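Local atomic coordinates of decapping nuclease RAI1 (Scheffersomyces stipitis, PDB entry 5BTO), a protein that removes the NAD cap from the 5'-end of RNAs in a metal-dependent hydrolysis and binds and stimulates the exoribonuclease RAT1. Residues A[118-127]-A[274-285]. Numbering follows the deposited sequence.
Sequences MTKLLALPYN and KKLFKTWAQCFL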
loop_
_atom_site.group_PDB
_atom_site.type_symbol
_atom_site.label_atom_id
_atom_site.label_comp_id
_atom_site.label_asym_id
_atom_site.label_seq_id
_atom_site.Cartn_x
_atom_site.Cartn_y
_atom_site.Cartn_z
ATOM N N MET A 118 -12.082 -15.006 -4.062
ATOM C CA MET A 118 -12.268 -13.641 -3.584
ATOM C C MET A 118 -12.236 -13.592 -2.057
ATOM O O MET A 118 -11.734 -12.642 -1.469
ATOM C CB MET A 118 -13.549 -13.022 -4.148
ATOM C CG MET A 118 -13.557 -12.945 -5.682
ATOM S SD MET A 118 -12.190 -11.961 -6.368
ATOM C CE MET A 118 -11.033 -13.242 -6.818
ATOM N N THR A 119 -12.765 -14.636 -1.423
ATOM C CA THR A 119 -12.656 -14.755 0.025
ATOM C C THR A 119 -11.198 -14.752 0.500
ATOM O O THR A 119 -10.861 -14.142 1.524
ATOM C CB THR A 119 -13.349 -16.051 0.523
ATOM O OG1 THR A 119 -14.747 -16.008 0.182
ATOM C CG2 THR A 119 -13.195 -16.189 2.032
ATOM N N LYS A 120 -10.327 -15.433 -0.233
ATOM C CA LYS A 120 -8.905 -15.418 0.110
ATOM C C LYS A 120 -8.337 -13.997 0.083
ATOM O O LYS A 120 -7.505 -13.640 0.918
ATOM C CB LYS A 120 -8.101 -16.306 -0.842
ATOM C CG LYS A 120 -8.386 -17.792 -0.720
ATOM C CD LYS A 120 -7.452 -18.583 -1.618
ATOM C CE LYS A 120 -7.507 -20.071 -1.309
ATOM N NZ LYS A 120 -6.420 -20.815 -2.010
ATOM N N LEU A 121 -8.770 -13.185 -0.884
ATOM C CA LEU A 121 -8.308 -11.805 -0.955
ATOM C C LEU A 121 -8.898 -10.963 0.181
ATOM O O LEU A 121 -8.186 -10.185 0.839
ATOM C CB LEU A 121 -8.650 -11.193 -2.323
ATOM C CG LEU A 121 -7.997 -11.867 -3.530
ATOM C CD1 LEU A 121 -8.480 -11.223 -4.818
ATOM C CD2 LEU A 121 -6.474 -11.729 -3.427
ATOM N N LEU A 122 -10.191 -11.145 0.445
ATOM C CA LEU A 122 -10.871 -10.357 1.455
ATOM C C LEU A 122 -10.314 -10.643 2.854
ATOM O O LEU A 122 -10.194 -9.739 3.680
ATOM C CB LEU A 122 -12.382 -10.649 1.407
ATOM C CG LEU A 122 -13.350 -10.029 2.408
ATOM C CD1 LEU A 122 -13.254 -8.525 2.465
ATOM C CD2 LEU A 122 -14.798 -10.447 2.062
ATOM N N ALA A 123 -9.949 -11.896 3.098
ATOM C CA ALA A 123 -9.532 -12.323 4.435
ATOM C C ALA A 123 -8.036 -12.165 4.656
ATOM O O ALA A 123 -7.545 -12.370 5.765
ATOM C CB ALA A 123 -9.942 -13.765 4.679
ATOM N N LEU A 124 -7.316 -11.799 3.598
ATOM C CA LEU A 124 -5.846 -11.739 3.630
ATOM C C LEU A 124 -5.210 -10.923 4.774
ATOM O O LEU A 124 -4.244 -11.378 5.381
ATOM C CB LEU A 124 -5.313 -11.282 2.246
ATOM C CG LEU A 124 -3.796 -11.203 2.024
ATOM C CD1 LEU A 124 -3.444 -11.430 0.546
ATOM C CD2 LEU A 124 -3.221 -9.860 2.509
ATOM N N PRO A 125 -5.737 -9.723 5.072
ATOM C CA PRO A 125 -5.085 -8.903 6.104
ATOM C C PRO A 125 -4.950 -9.611 7.453
ATOM O O PRO A 125 -4.075 -9.242 8.250
ATOM C CB PRO A 125 -6.027 -7.709 6.249
ATOM C CG PRO A 125 -6.690 -7.594 4.912
ATOM C CD PRO A 125 -6.858 -9.013 4.429
ATOM N N TYR A 126 -5.814 -10.592 7.713
ATOM C CA TYR A 126 -5.829 -11.263 9.018
ATOM C C TYR A 126 -5.389 -12.717 8.892
ATOM O O TYR A 126 -5.530 -13.517 9.824
ATOM C CB TYR A 126 -7.202 -11.107 9.693
ATOM C CG TYR A 126 -7.542 -9.639 9.820
ATOM C CD1 TYR A 126 -6.754 -8.791 10.606
ATOM C CD2 TYR A 126 -8.593 -9.076 9.103
ATOM C CE1 TYR A 126 -7.034 -7.436 10.699
ATOM C CE2 TYR A 126 -8.874 -7.721 9.199
ATOM C CZ TYR A 126 -8.090 -6.909 9.996
ATOM O OH TYR A 126 -8.364 -5.562 10.088
ATOM N N ASN A 127 -4.806 -13.027 7.740
ATOM C CA ASN A 127 -4.295 -14.359 7.446
ATOM C C ASN A 127 -2.977 -14.272 6.690
ATOM O O ASN A 127 -2.830 -14.826 5.597
ATOM C CB ASN A 127 -5.331 -15.148 6.649
ATOM C CG ASN A 127 -6.516 -15.539 7.500
ATOM O OD1 ASN A 127 -6.435 -16.492 8.271
ATOM N ND2 ASN A 127 -7.600 -14.775 7.412
ATOM N N LYS A 274 -11.371 -16.959 14.001
ATOM C CA LYS A 274 -10.754 -17.045 12.680
ATOM C C LYS A 274 -11.721 -17.670 11.680
ATOM O O LYS A 274 -11.839 -17.205 10.542
ATOM C CB LYS A 274 -9.460 -17.871 12.720
ATOM C CG LYS A 274 -8.347 -17.251 13.534
ATOM C CD LYS A 274 -7.120 -18.156 13.550
ATOM C CE LYS A 274 -6.771 -18.642 12.145
ATOM N NZ LYS A 274 -6.617 -17.515 11.180
ATOM N N LYS A 275 -12.409 -18.725 12.112
ATOM C CA LYS A 275 -13.333 -19.440 11.237
ATOM C C LYS A 275 -14.560 -18.586 10.967
ATOM O O LYS A 275 -15.062 -18.530 9.842
ATOM C CB LYS A 275 -13.764 -20.773 11.868
ATOM C CG LYS A 275 -12.646 -21.803 12.024
ATOM C CD LYS A 275 -13.166 -23.077 12.697
ATOM C CE LYS A 275 -12.042 -24.046 13.020
ATOM N NZ LYS A 275 -12.573 -25.275 13.671
ATOM N N LEU A 276 -15.056 -17.935 12.010
ATOM C CA LEU A 276 -16.260 -17.124 11.899
ATOM C C LEU A 276 -16.027 -15.949 10.951
ATOM O O LEU A 276 -16.909 -15.598 10.163
ATOM C CB LEU A 276 -16.709 -16.636 13.288
ATOM C CG LEU A 276 -18.049 -15.895 13.379
ATOM C CD1 LEU A 276 -19.209 -16.808 12.969
ATOM C CD2 LEU A 276 -18.273 -15.376 14.796
ATOM N N PHE A 277 -14.834 -15.348 11.014
ATOM C CA PHE A 277 -14.491 -14.278 10.081
ATOM C C PHE A 277 -14.477 -14.792 8.638
ATOM O O PHE A 277 -15.017 -14.145 7.742
ATOM C CB PHE A 277 -13.118 -13.689 10.438
ATOM C CG PHE A 277 -12.581 -12.719 9.403
ATOM C CD1 PHE A 277 -13.275 -11.565 9.095
ATOM C CD2 PHE A 277 -11.369 -12.964 8.784
ATOM C CE1 PHE A 277 -12.782 -10.666 8.149
ATOM C CE2 PHE A 277 -10.858 -12.079 7.839
ATOM C CZ PHE A 277 -11.568 -10.923 7.524
ATOM N N LYS A 278 -13.852 -15.946 8.406
ATOM C CA LYS A 278 -13.862 -16.527 7.060
ATOM C C LYS A 278 -15.287 -16.836 6.588
ATOM O O LYS A 278 -15.627 -16.618 5.433
ATOM C CB LYS A 278 -12.969 -17.763 6.967
ATOM C CG LYS A 278 -11.472 -17.421 6.889
ATOM C CD LYS A 278 -10.619 -18.659 6.624
ATOM C CE LYS A 278 -9.119 -18.343 6.650
ATOM N NZ LYS A 278 -8.542 -18.367 8.038
ATOM N N THR A 279 -16.116 -17.353 7.489
ATOM C CA THR A 279 -17.504 -17.611 7.146
ATOM C C THR A 279 -18.242 -16.314 6.802
ATOM O O THR A 279 -19.006 -16.264 5.836
ATOM C CB THR A 279 -18.233 -18.357 8.277
ATOM O OG1 THR A 279 -17.647 -19.652 8.433
ATOM C CG2 THR A 279 -19.749 -18.510 7.959
ATOM N N TRP A 280 -18.032 -15.267 7.592
ATOM C CA TRP A 280 -18.621 -13.973 7.268
ATOM C C TRP A 280 -18.193 -13.544 5.851
ATOM O O TRP A 280 -19.010 -13.100 5.033
ATOM C CB TRP A 280 -18.216 -12.889 8.287
ATOM C CG TRP A 280 -18.603 -11.543 7.773
ATOM C CD1 TRP A 280 -19.852 -10.981 7.792
ATOM C CD2 TRP A 280 -17.759 -10.620 7.063
ATOM N NE1 TRP A 280 -19.830 -9.759 7.160
ATOM C CE2 TRP A 280 -18.560 -9.516 6.705
ATOM C CE3 TRP A 280 -16.404 -10.620 6.714
ATOM C CZ2 TRP A 280 -18.045 -8.418 6.017
ATOM C CZ3 TRP A 280 -15.896 -9.531 6.022
ATOM C CH2 TRP A 280 -16.714 -8.444 5.688
ATOM N N ALA A 281 -16.904 -13.666 5.570
ATOM C CA ALA A 281 -16.397 -13.225 4.269
ATOM C C ALA A 281 -17.087 -13.972 3.133
ATOM O O ALA A 281 -17.524 -13.355 2.161
ATOM C CB ALA A 281 -14.873 -13.392 4.182
ATOM N N GLN A 282 -17.181 -15.294 3.259
ATOM C CA GLN A 282 -17.812 -16.137 2.240
ATOM C C GLN A 282 -19.267 -15.762 2.023
ATOM O O GLN A 282 -19.737 -15.631 0.887
ATOM C CB GLN A 282 -17.776 -17.604 2.668
ATOM C CG GLN A 282 -16.410 -18.229 2.663
ATOM C CD GLN A 282 -16.450 -19.662 3.147
ATOM O OE1 GLN A 282 -17.516 -20.292 3.167
ATOM N NE2 GLN A 282 -15.297 -20.186 3.543
ATOM N N CYS A 283 -19.982 -15.590 3.123
ATOM C CA CYS A 283 -21.412 -15.315 3.059
ATOM C C CYS A 283 -21.699 -13.902 2.587
ATOM O O CYS A 283 -22.618 -13.683 1.793
ATOM C CB CYS A 283 -22.064 -15.581 4.413
ATOM S SG CYS A 283 -22.094 -17.346 4.793
ATOM N N PHE A 284 -20.892 -12.948 3.051
ATOM C CA PHE A 284 -21.061 -11.557 2.656
ATOM C C PHE A 284 -20.882 -11.392 1.144
ATOM O O PHE A 284 -21.681 -10.719 0.480
ATOM C CB PHE A 284 -20.065 -10.667 3.405
ATOM C CG PHE A 284 -20.131 -9.233 3.012
ATOM C CD1 PHE A 284 -21.109 -8.409 3.530
ATOM C CD2 PHE A 284 -19.209 -8.702 2.123
ATOM C CE1 PHE A 284 -21.172 -7.082 3.170
ATOM C CE2 PHE A 284 -19.270 -7.372 1.754
ATOM C CZ PHE A 284 -20.250 -6.562 2.279
ATOM N N LEU A 285 -19.827 -11.995 0.608
ATOM C CA LEU A 285 -19.558 -11.920 -0.827
ATOM C C LEU A 285 -20.656 -12.556 -1.658
ATOM O O LEU A 285 -20.966 -12.070 -2.756
ATOM C CB LEU A 285 -18.220 -12.573 -1.170
ATOM C CG LEU A 285 -16.976 -11.835 -0.683
ATOM C CD1 LEU A 285 -15.728 -12.678 -0.938
ATOM C CD2 LEU A 285 -16.868 -10.493 -1.393
HETATM O O HOH W 1 -7.652 -14.738 11.177
HETATM O O HOH W 2 -9.587 -15.996 9.436
HETATM O O HOH W 3 -4.318 -16.352 10.418
#
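T119 and A123 of helix 118-123 lie over Q282 and K278 of helix 274-285, the axes of these two segments passing 9.3 Å apart at 126° between their N-to-C directions. T119 is a knob in a hole formed by K278, A281, Q282 and L285: its methyl CG2, anti to the backbone N, lies 3.9 Å from A281 CB, while OG1, hydrogen-bonded to R115 O, also touches L285 CD1. L122 and L285 meet tip to tip (CD2 to CG 3.8 Å), and L122 CD2 packs 3.6 Å from A281 CB, with Y340 bordering L122. The hole belongs to the helix that follows strand 254-261 of the PD-(D/E)XK nuclease core; that strand carries the metal ligand E256 and the substrate-binding K258. Q282, likewise substrate-binding, packs its CG against T119 OG1 and CG2 while its OE1 accepts from K258 NZ. Beyond A123, whose CB meets F277 CE2, Y126 and F277 form an offset edge-to-face pair, planes at 79°, with Y126 CD2 3.8 Å from F277 CZ. At the polar end, N127 OD1 takes a bond from K278 NZ (2.8 Å), which lies above the carbonyl plane, and a weak one from K274 NZ (3.1 Å), brought there by bends at chi3 and chi4. N127 ND2 gives a nearly straight bond to A123 O (2.9 Å, 171°), fixing the amide's rotation, and water 2 joins ND2 to K274 O and K278 NZ.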